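Long-range contacts in hypothetical protein (Bacteroides eggerthii, PDB 4JGL), which is of unknown function but has a streptavidin-like beta-barrel fold with two additional alpha helices: residues Asn19-Ile29 against Met41-Glu51; Asp77-Phe86 against Lys103-Phe114. All blocks are in the same frame, centred on the assembly; numbering follows the deposited sequence. Where two conformers were deposited one is given.

Contact 1. Residues Asn19-Ile29 against Met41-Glu51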
loop_
_atom_site.group_PDB
_atom_site.type_symbol
_atom_site.label_atom_id
_atom_site.label_comp_id
_atom_site.label_asym_id
_atom_site.label_seq_id
_atom_site.Cartn_x
_atom_site.Cartn_y
_atom_site.Cartn_z
ATOM N N ASN A 19 -10.619 10.578 10.433
ATOM C CA ASN A 19 -9.963 9.298 10.179
ATOM C C ASN A 19 -10.196 8.834 8.739
ATOM O O ASN A 19 -10.156 7.634 8.441
ATOM C CB ASN A 19 -10.478 8.230 11.154
ATOM C CG ASN A 19 -9.761 8.252 12.497
ATOM O OD1 ASN A 19 -8.700 8.870 12.655
ATOM N ND2 ASN A 19 -10.339 7.558 13.476
ATOM N N ALA A 20 -10.435 9.773 7.840
ATOM C CA ALA A 20 -10.614 9.420 6.436
ATOM C C ALA A 20 -9.333 8.736 5.918
ATOM O O ALA A 20 -8.220 9.169 6.214
ATOM C CB ALA A 20 -10.919 10.657 5.588
ATOM N N PRO A 21 -9.498 7.663 5.158
ATOM C CA PRO A 21 -8.332 7.011 4.552
ATOM C C PRO A 21 -7.757 7.819 3.394
ATOM O O PRO A 21 -8.431 8.666 2.770
ATOM C CB PRO A 21 -8.895 5.693 4.047
ATOM C CG PRO A 21 -10.331 6.021 3.732
ATOM C CD PRO A 21 -10.758 6.984 4.809
ATOM N N SER A 22 -6.509 7.522 3.080
ATOM C CA SER A 22 -5.867 8.187 1.976
ATOM C C SER A 22 -5.139 7.219 1.062
ATOM O O SER A 22 -4.630 6.183 1.481
ATOM C CB SER A 22 -4.915 9.255 2.496
ATOM O OG SER A 22 -4.128 8.734 3.556
ATOM N N GLY A 23 -5.149 7.552 -0.215
ATOM C CA GLY A 23 -4.473 6.778 -1.238
ATOM C C GLY A 23 -3.202 7.421 -1.725
ATOM O O GLY A 23 -3.056 8.648 -1.711
ATOM N N TYR A 24 -2.295 6.580 -2.205
ATOM C CA TYR A 24 -0.970 6.997 -2.640
ATOM C C TYR A 24 -0.530 6.225 -3.841
ATOM O O TYR A 24 -0.751 5.000 -3.932
ATOM C CB TYR A 24 0.084 6.787 -1.539
ATOM C CG TYR A 24 -0.271 7.493 -0.269
ATOM C CD1 TYR A 24 0.030 8.834 -0.094
ATOM C CD2 TYR A 24 -0.951 6.838 0.729
ATOM C CE1 TYR A 24 -0.346 9.506 1.063
ATOM C CE2 TYR A 24 -1.364 7.505 1.860
ATOM C CZ TYR A 24 -1.027 8.816 2.048
ATOM O OH TYR A 24 -1.424 9.486 3.175
ATOM N N LEU A 25 0.148 6.909 -4.765
ATOM C CA LEU A 25 1.001 6.215 -5.702
ATOM C C LEU A 25 2.372 6.024 -5.062
ATOM O O LEU A 25 2.832 6.864 -4.289
ATOM C CB LEU A 25 1.153 7.022 -6.986
ATOM C CG LEU A 25 -0.116 7.105 -7.830
ATOM C CD1 LEU A 25 0.074 8.070 -9.028
ATOM C CD2 LEU A 25 -0.599 5.744 -8.280
HETATM N N MSE A 26 3.005 4.891 -5.371
HETATM C CA MSE A 26 4.237 4.466 -4.712
HETATM C C MSE A 26 5.300 4.102 -5.750
HETATM O O MSE A 26 5.612 2.926 -5.956
HETATM C CB MSE A 26 3.994 3.279 -3.783
HETATM C CG MSE A 26 2.949 3.554 -2.685
HETATM SE SE MSE A 26 2.831 2.162 -1.450
HETATM C CE MSE A 26 4.647 2.304 -0.680
ATOM N N PRO A 27 5.869 5.117 -6.401
ATOM C CA PRO A 27 7.019 4.853 -7.268
ATOM C C PRO A 27 8.227 4.492 -6.394
ATOM O O PRO A 27 8.310 4.897 -5.230
ATOM C CB PRO A 27 7.228 6.195 -7.969
ATOM C CG PRO A 27 6.746 7.194 -6.988
ATOM C CD PRO A 27 5.559 6.541 -6.293
ATOM N N ALA A 28 9.161 3.752 -6.976
ATOM C CA ALA A 28 10.410 3.382 -6.348
ATOM C C ALA A 28 11.549 4.015 -7.135
ATOM O O ALA A 28 11.646 3.827 -8.328
ATOM C CB ALA A 28 10.587 1.860 -6.280
ATOM N N ILE A 29 12.411 4.751 -6.437
ATOM C CA ILE A 29 13.470 5.574 -7.059
ATOM C C ILE A 29 14.777 5.361 -6.307
ATOM O O ILE A 29 14.775 5.207 -5.090
ATOM C CB ILE A 29 13.059 7.055 -6.999
ATOM C CG1 ILE A 29 11.718 7.236 -7.690
ATOM C CG2 ILE A 29 14.113 7.981 -7.610
ATOM C CD1 ILE A 29 11.093 8.602 -7.527
HETATM N N MSE A 41 7.754 6.656 -13.499
HETATM C CA MSE A 41 8.081 5.392 -12.835
HETATM C C MSE A 41 6.804 4.594 -12.609
HETATM O O MSE A 41 5.762 5.186 -12.299
HETATM C CB MSE A 41 8.714 5.685 -11.460
HETATM C CG MSE A 41 10.253 5.736 -11.429
HETATM SE SE MSE A 41 11.068 7.357 -12.184
HETATM C CE MSE A 41 10.251 8.711 -11.020
ATOM N N THR A 42 6.895 3.276 -12.694
ATOM C CA THR A 42 5.728 2.426 -12.498
ATOM C C THR A 42 5.400 2.275 -11.017
ATOM O O THR A 42 6.214 1.795 -10.231
ATOM C CB THR A 42 5.903 1.019 -13.065
ATOM O OG1 THR A 42 6.316 1.078 -14.438
ATOM C CG2 THR A 42 4.580 0.273 -13.000
ATOM N N PRO A 43 4.176 2.628 -10.646
ATOM C CA PRO A 43 3.932 2.675 -9.235
ATOM C C PRO A 43 3.201 1.445 -8.666
ATOM O O PRO A 43 2.441 0.767 -9.327
ATOM C CB PRO A 43 3.021 3.880 -9.113
ATOM C CG PRO A 43 2.192 3.837 -10.376
ATOM C CD PRO A 43 3.092 3.255 -11.431
ATOM N N ASP A 44 3.508 1.163 -7.424
ATOM C CA ASP A 44 2.603 0.410 -6.581
ATOM C C ASP A 44 1.596 1.399 -6.003
ATOM O O ASP A 44 1.656 2.596 -6.290
ATOM C CB ASP A 44 3.404 -0.290 -5.494
ATOM C CG ASP A 44 3.907 -1.660 -5.931
ATOM O OD1 ASP A 44 3.807 -1.988 -7.144
ATOM O OD2 ASP A 44 4.397 -2.398 -5.057
ATOM N N TYR A 45 0.682 0.904 -5.186
ATOM C CA TYR A 45 -0.381 1.728 -4.663
ATOM C C TYR A 45 -0.448 1.543 -3.166
ATOM O O TYR A 45 -0.360 0.406 -2.676
ATOM C CB TYR A 45 -1.725 1.311 -5.285
ATOM C CG TYR A 45 -1.687 1.284 -6.785
ATOM C CD1 TYR A 45 -1.217 0.175 -7.483
ATOM C CD2 TYR A 45 -2.035 2.399 -7.497
ATOM C CE1 TYR A 45 -1.166 0.165 -8.864
ATOM C CE2 TYR A 45 -1.999 2.418 -8.889
ATOM C CZ TYR A 45 -1.544 1.313 -9.559
ATOM O OH TYR A 45 -1.496 1.302 -10.937
ATOM N N GLY A 46 -0.658 2.625 -2.442
ATOM C CA GLY A 46 -0.826 2.556 -1.024
ATOM C C GLY A 46 -2.151 3.080 -0.525
ATOM O O GLY A 46 -2.751 3.952 -1.141
ATOM N N TYR A 47 -2.541 2.616 0.656
ATOM C CA TYR A 47 -3.802 3.028 1.262
ATOM C C TYR A 47 -3.640 3.063 2.762
ATOM O O TYR A 47 -3.404 2.024 3.375
ATOM C CB TYR A 47 -4.911 2.056 0.855
ATOM C CG TYR A 47 -6.326 2.489 1.101
ATOM C CD1 TYR A 47 -6.911 3.520 0.399
ATOM C CD2 TYR A 47 -7.122 1.816 1.989
ATOM C CE1 TYR A 47 -8.240 3.863 0.591
ATOM C CE2 TYR A 47 -8.432 2.169 2.199
ATOM C CZ TYR A 47 -8.994 3.174 1.496
ATOM O OH TYR A 47 -10.320 3.490 1.728
ATOM N N LEU A 48 -3.723 4.253 3.329
ATOM C CA LEU A 48 -3.579 4.438 4.772
ATOM C C LEU A 48 -4.964 4.519 5.402
ATOM O O LEU A 48 -5.800 5.290 4.938
ATOM C CB LEU A 48 -2.774 5.700 5.088
ATOM C CG LEU A 48 -2.337 5.896 6.531
ATOM C CD1 LEU A 48 -1.191 4.976 6.846
ATOM C CD2 LEU A 48 -1.946 7.348 6.765
HETATM N N MSE A 49 -5.196 3.710 6.430
HETATM C CA MSE A 49 -6.507 3.602 7.076
HETATM C C MSE A 49 -6.399 3.905 8.553
HETATM O O MSE A 49 -6.256 2.987 9.378
HETATM C CB MSE A 49 -7.037 2.207 6.912
HETATM C CG MSE A 49 -7.241 1.743 5.518
HETATM SE SE MSE A 49 -7.886 -0.040 5.326
HETATM C CE MSE A 49 -9.529 0.208 5.966
ATOM N N PRO A 50 -6.446 5.193 8.916
ATOM C CA PRO A 50 -6.293 5.538 10.322
ATOM C C PRO A 50 -7.366 4.928 11.229
ATOM O O PRO A 50 -7.060 4.657 12.389
ATOM C CB PRO A 50 -6.386 7.057 10.317
ATOM C CG PRO A 50 -5.990 7.467 8.922
ATOM C CD PRO A 50 -6.479 6.386 8.056
ATOM N N GLU A 51 -8.565 4.665 10.705
ATOM C CA GLU A 51 -9.664 4.075 11.506
ATOM C C GLU A 51 -9.362 2.633 11.958
ATOM O O GLU A 51 -9.968 2.122 12.907
ATOM C CB GLU A 51 -10.992 4.092 10.720
ATOM C CG GLU A 51 -11.167 2.907 9.761
ATOM C CD GLU A 51 -12.624 2.565 9.428
ATOM O OE1 GLU A 51 -13.523 2.871 10.239
ATOM O OE2 GLU A 51 -12.862 1.970 8.346
HETATM O O HOH W 1 -9.420 4.999 7.813
HETATM O O HOH W 2 8.565 2.535 -9.546
#

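Contact 2. Residues Asp77-Phe86 against Lys103-Phe114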
loop_
_atom_site.group_PDB
_atom_site.type_symbol
_atom_site.label_atom_id
_atom_site.label_comp_id
_atom_site.label_asym_id
_atom_site.label_seq_id
_atom_site.Cartn_x
_atom_site.Cartn_y
_atom_site.Cartn_z
ATOM N N ASP A 77 5.895 12.312 13.282
ATOM C CA ASP A 77 5.414 12.432 11.910
ATOM C C ASP A 77 5.638 11.173 11.065
ATOM O O ASP A 77 5.188 11.124 9.912
ATOM C CB ASP A 77 6.139 13.562 11.197
ATOM C CG ASP A 77 5.728 14.934 11.655
ATOM O OD1 ASP A 77 4.518 15.175 11.884
ATOM O OD2 ASP A 77 6.655 15.767 11.709
ATOM N N ASN A 78 6.350 10.193 11.595
ATOM C CA ASN A 78 6.710 9.012 10.832
ATOM C C ASN A 78 5.675 7.913 10.930
ATOM O O ASN A 78 5.143 7.640 11.999
ATOM C CB ASN A 78 8.045 8.489 11.297
ATOM C CG ASN A 78 9.155 9.481 11.148
ATOM O OD1 ASN A 78 9.026 10.504 10.470
ATOM N ND2 ASN A 78 10.267 9.190 11.800
ATOM N N ILE A 79 5.425 7.245 9.802
ATOM C CA ILE A 79 4.533 6.111 9.744
ATOM C C ILE A 79 5.377 4.845 9.825
ATOM O O ILE A 79 6.126 4.534 8.897
ATOM C CB ILE A 79 3.711 6.089 8.451
ATOM C CG1 ILE A 79 2.976 7.403 8.213
ATOM C CG2 ILE A 79 2.722 4.931 8.440
ATOM C CD1 ILE A 79 2.347 7.494 6.805
ATOM N N GLN A 80 5.236 4.083 10.908
ATOM C CA GLN A 80 5.965 2.843 11.098
ATOM C C GLN A 80 5.056 1.655 10.795
ATOM O O GLN A 80 4.082 1.412 11.532
ATOM C CB GLN A 80 6.440 2.710 12.547
ATOM C CG GLN A 80 7.481 3.688 12.958
ATOM C CD GLN A 80 7.923 3.463 14.408
ATOM O OE1 GLN A 80 7.152 2.990 15.241
ATOM N NE2 GLN A 80 9.157 3.804 14.698
ATOM N N CYS A 81 5.454 0.859 9.813
ATOM C CA CYS A 81 4.626 -0.196 9.226
ATOM C C CYS A 81 5.241 -1.573 9.466
ATOM O O CYS A 81 6.393 -1.818 9.109
ATOM C CB CYS A 81 4.460 0.002 7.705
ATOM S SG CYS A 81 3.759 1.538 7.226
ATOM N N THR A 82 4.468 -2.456 10.084
ATOM C CA THR A 82 4.891 -3.816 10.420
ATOM C C THR A 82 4.095 -4.837 9.596
ATOM O O THR A 82 2.885 -4.752 9.520
ATOM C CB THR A 82 4.657 -4.095 11.913
ATOM O OG1 THR A 82 5.372 -3.127 12.696
ATOM C CG2 THR A 82 5.086 -5.515 12.298
ATOM N N PRO A 83 4.775 -5.788 8.950
ATOM C CA PRO A 83 4.072 -6.758 8.132
ATOM C C PRO A 83 2.969 -7.486 8.870
ATOM O O PRO A 83 3.083 -7.736 10.080
ATOM C CB PRO A 83 5.166 -7.728 7.699
ATOM C CG PRO A 83 6.417 -6.934 7.759
ATOM C CD PRO A 83 6.236 -5.948 8.861
ATOM N N GLY A 84 1.916 -7.807 8.142
ATOM C CA GLY A 84 0.767 -8.496 8.689
ATOM C C GLY A 84 0.419 -9.708 7.855
ATOM O O GLY A 84 0.871 -10.815 8.129
ATOM N N HIS A 85 -0.355 -9.485 6.792
ATOM C CA HIS A 85 -0.816 -10.531 5.901
ATOM C C HIS A 85 -0.641 -10.085 4.470
ATOM O O HIS A 85 -0.475 -8.905 4.191
ATOM C CB HIS A 85 -2.283 -10.878 6.187
ATOM C CG HIS A 85 -2.463 -11.663 7.444
ATOM N ND1 HIS A 85 -2.372 -11.083 8.689
ATOM C CD2 HIS A 85 -2.675 -12.984 7.647
ATOM C CE1 HIS A 85 -2.529 -12.022 9.611
ATOM N NE2 HIS A 85 -2.726 -13.181 9.004
ATOM N N PHE A 86 -0.715 -11.045 3.563
ATOM C CA PHE A 86 -0.647 -10.839 2.125
ATOM C C PHE A 86 -1.863 -11.463 1.482
ATOM O O PHE A 86 -2.152 -12.641 1.697
ATOM C CB PHE A 86 0.630 -11.473 1.579
ATOM C CG PHE A 86 0.762 -11.361 0.087
ATOM C CD1 PHE A 86 1.082 -10.172 -0.517
ATOM C CD2 PHE A 86 0.511 -12.465 -0.704
ATOM C CE1 PHE A 86 1.161 -10.084 -1.918
ATOM C CE2 PHE A 86 0.643 -12.381 -2.084
ATOM C CZ PHE A 86 0.945 -11.188 -2.659
ATOM N N LYS A 103 -0.113 -15.334 5.952
ATOM C CA LYS A 103 0.535 -14.530 6.978
ATOM C C LYS A 103 1.903 -14.118 6.467
ATOM O O LYS A 103 2.647 -14.979 5.999
ATOM C CB LYS A 103 0.699 -15.356 8.261
ATOM C CG LYS A 103 1.209 -14.546 9.414
ATOM C CD LYS A 103 1.172 -15.336 10.725
ATOM C CE LYS A 103 1.533 -14.437 11.897
ATOM N NZ LYS A 103 2.876 -13.798 11.720
ATOM N N SER A 104 2.250 -12.841 6.571
ATOM C CA SER A 104 3.553 -12.352 6.187
ATOM C C SER A 104 4.570 -12.698 7.261
ATOM O O SER A 104 4.269 -12.659 8.455
ATOM C CB SER A 104 3.545 -10.833 6.029
ATOM O OG SER A 104 2.620 -10.412 5.051
ATOM N N SER A 105 5.776 -13.002 6.830
ATOM C CA SER A 105 6.883 -13.212 7.749
ATOM C C SER A 105 7.562 -11.896 8.057
ATOM O O SER A 105 7.819 -11.089 7.161
ATOM C CB SER A 105 7.890 -14.125 7.082
ATOM O OG SER A 105 9.160 -14.052 7.728
HETATM N N MSE A 106 7.890 -11.683 9.328
HETATM C CA MSE A 106 8.685 -10.539 9.730
HETATM C C MSE A 106 10.097 -10.523 9.134
HETATM O O MSE A 106 10.735 -9.470 9.003
HETATM C CB MSE A 106 8.809 -10.578 11.259
HETATM C CG MSE A 106 7.544 -10.278 11.977
HETATM SE SE MSE A 106 6.918 -8.525 11.700
HETATM C CE MSE A 106 8.424 -7.473 12.421
ATOM N N LYS A 107 10.612 -11.708 8.827
ATOM C CA LYS A 107 11.944 -11.851 8.272
ATOM C C LYS A 107 11.960 -11.625 6.756
ATOM O O LYS A 107 12.972 -11.224 6.198
ATOM C CB LYS A 107 12.462 -13.253 8.576
ATOM C CG LYS A 107 12.614 -13.547 10.088
ATOM C CD LYS A 107 12.938 -15.021 10.378
ATOM C CE LYS A 107 13.245 -15.248 11.888
ATOM N NZ LYS A 107 11.994 -15.253 12.697
ATOM N N ASN A 108 10.867 -11.940 6.083
ATOM C CA ASN A 108 10.883 -12.041 4.618
ATOM C C ASN A 108 10.055 -10.998 3.877
ATOM O O ASN A 108 10.133 -10.925 2.663
ATOM C CB ASN A 108 10.466 -13.445 4.209
ATOM C CG ASN A 108 11.462 -14.496 4.682
ATOM O OD1 ASN A 108 12.638 -14.213 4.776
ATOM N ND2 ASN A 108 10.984 -15.680 4.986
ATOM N N THR A 109 9.236 -10.246 4.590
ATOM C CA THR A 109 8.523 -9.087 4.050
ATOM C C THR A 109 9.119 -7.834 4.679
ATOM O O THR A 109 9.225 -7.779 5.900
ATOM C CB THR A 109 7.026 -9.158 4.367
ATOM O OG1 THR A 109 6.463 -10.256 3.639
ATOM C CG2 THR A 109 6.289 -7.881 3.937
ATOM N N PRO A 110 9.487 -6.821 3.873
ATOM C CA PRO A 110 10.111 -5.646 4.469
ATOM C C PRO A 110 9.147 -4.829 5.325
ATOM O O PRO A 110 7.956 -4.725 4.997
ATOM C CB PRO A 110 10.540 -4.813 3.245
ATOM C CG PRO A 110 9.787 -5.288 2.122
ATOM C CD PRO A 110 9.462 -6.744 2.401
ATOM N N SER A 111 9.657 -4.298 6.436
ATOM C CA SER A 111 8.989 -3.256 7.182
ATOM C C SER A 111 9.281 -1.923 6.509
ATOM O O SER A 111 10.211 -1.804 5.699
ATOM C CB SER A 111 9.422 -3.249 8.646
ATOM O OG SER A 111 9.080 -4.465 9.286
ATOM N N PHE A 112 8.460 -0.932 6.805
ATOM C CA PHE A 112 8.708 0.412 6.298
ATOM C C PHE A 112 8.589 1.429 7.419
ATOM O O PHE A 112 7.691 1.324 8.260
ATOM C CB PHE A 112 7.669 0.808 5.221
ATOM C CG PHE A 112 7.844 0.105 3.900
ATOM C CD1 PHE A 112 8.869 0.495 3.058
ATOM C CD2 PHE A 112 6.984 -0.897 3.484
ATOM C CE1 PHE A 112 9.041 -0.117 1.831
ATOM C CE2 PHE A 112 7.170 -1.524 2.278
ATOM C CZ PHE A 112 8.189 -1.138 1.454
ATOM N N THR A 113 9.464 2.419 7.383
ATOM C CA THR A 113 9.258 3.678 8.107
ATOM C C THR A 113 9.178 4.764 7.049
ATOM O O THR A 113 10.154 4.983 6.310
ATOM C CB THR A 113 10.387 3.980 9.090
ATOM O OG1 THR A 113 10.409 2.957 10.100
ATOM C CG2 THR A 113 10.197 5.331 9.818
ATOM N N PHE A 114 8.032 5.423 6.961
ATOM C CA PHE A 114 7.822 6.512 6.023
ATOM C C PHE A 114 7.985 7.840 6.753
ATOM O O PHE A 114 7.325 8.068 7.783
ATOM C CB PHE A 114 6.444 6.408 5.390
ATOM C CG PHE A 114 6.305 5.244 4.448
ATOM C CD1 PHE A 114 6.999 5.225 3.236
ATOM C CD2 PHE A 114 5.516 4.172 4.760
ATOM C CE1 PHE A 114 6.883 4.141 2.368
ATOM C CE2 PHE A 114 5.398 3.091 3.897
ATOM C CZ PHE A 114 6.102 3.080 2.715
HETATM O O HOH W 3 10.933 3.893 12.744
HETATM O O HOH W 4 8.115 -3.140 12.008
HETATM O O HOH W 5 2.172 -7.649 5.144
HETATM O O HOH W 6 1.785 -11.615 10.641
#

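Contact 1. Residues Asn19-Ile29 against Met41-Glu51
S22, Y24 and M26 each exchange two backbone hydrogen bonds with a partner across the contact: L48, G46 and D44 in turn. The strands 22-26 and 44-49 run antiparallel, with 154° between their directions.

Packing is tight around G46. The selenomethionine M26 bends at its third torsion (chi3 65°) and lays SE over the G46 backbone, 3.7 Å from G46 CA, where the glycine has no side chain. Y24 turns the edge of its ring to L48, with CE2 4.0 Å from L48 CB. In the S22 conformer given here, OG and Y24 OH share a hydrogen bond of 2.8 Å; either could be the donor. D44 points its carboxylate away to K57 and H59.

On the other face, L25 and Y45 lie side by side, and L25 CD2 reaches Y45 CE2 at 3.7 Å. P21 CB packs 3.6 Å from Y47 CZ, while the Y47 hydroxyl is held by E149. Helix 142-153 covers Y45 and Y47.

The ends are looser. One water takes the N-H of E51 and donates to N19 O. Another joins A28 N to T42 O, where the strands have parted. Beyond it, in the M41 conformer given, the methyl CE meets I29 CD1 at 3.6 Å, in a partly exposed spot. This ladder joins two neighbouring strands of an antiparallel, up-and-down barrel wall of the streptavidin-like type.

Contact 2. Residues Asp77-Phe86 against Lys103-Phe114
I79 and C81 pair antiparallel with F114 and F112 through four backbone hydrogen bonds, and a fifth from S104 N to G84 O (2.9 Å) joins the far end.

C81 sets its sulfur at the edge of the F114 ring, 80° off the ring normal, with SG 4.0 Å from CD2 of F114. With SG anti to its own carbonyl carbon (chi1 -58°), C81 turns the sulfur toward that edge. I79 CB packs on F114 CB at 4.1 Å. These side chains and F112 share one face, where strand 125-127 also packs. Q80 and T113 lie side by side on the other face, and a water links Q80 NE2 to T113 OG1.

Strand 78-92 thus has two partners on the same side: strand 112-116 beside its first part and strand 96-103 beside its later part. The loop between them arches over P83. Such a change of partner fits the curled antiparallel sheet of this streptavidin-like fold. G84 and H85 form a classic beta bulge opposite I69.

The P83 ring fills the arch. Its CD is 3.2 Å from S111 OG, its CG meets T109 O, and its CB touches S104 CB. The selenium of M106 rests 3.6 Å from T82 CG2. An ST turn at S105 shapes the loop beyond. One water bridges G84 N, H85 O and S104 OG.

H85 CD2 lies 3.6 Å from K103 CA, and K103 CG sits over one face of the imidazole. H85 ND1 is hydrogen-bonded to the hydroxyl of Y167. A leucine in place of H85 would probably leave the Y167 hydroxyl without this partner and K103 CG without a flat ring beneath it. The K103 ammonium reaches a water that also donates to G84 O.

Overall arrangement
From the N terminus, contact 1 comes first. It closes the loop between 19-29 and 41-51, whose 11 intervening residues hold no helix or strand. The chain then continues through strands 54-61 and 64-75 before contact 2 opens. Contact 2 closes over 16 residues, mostly strand. The two are in series and neither nests in the other. Both belong to one curled antiparallel sheet, and their centres lie about 14 Å apart. They meet through side chains: M26 CE packs on F114 CZ at 3.8 Å, and L48 CD1 approaches I79 CG2 at 4.2 Å. Strand 135-140 pairs with 22-29 and with 125-127, which pairs with 112-116, closing the barrel.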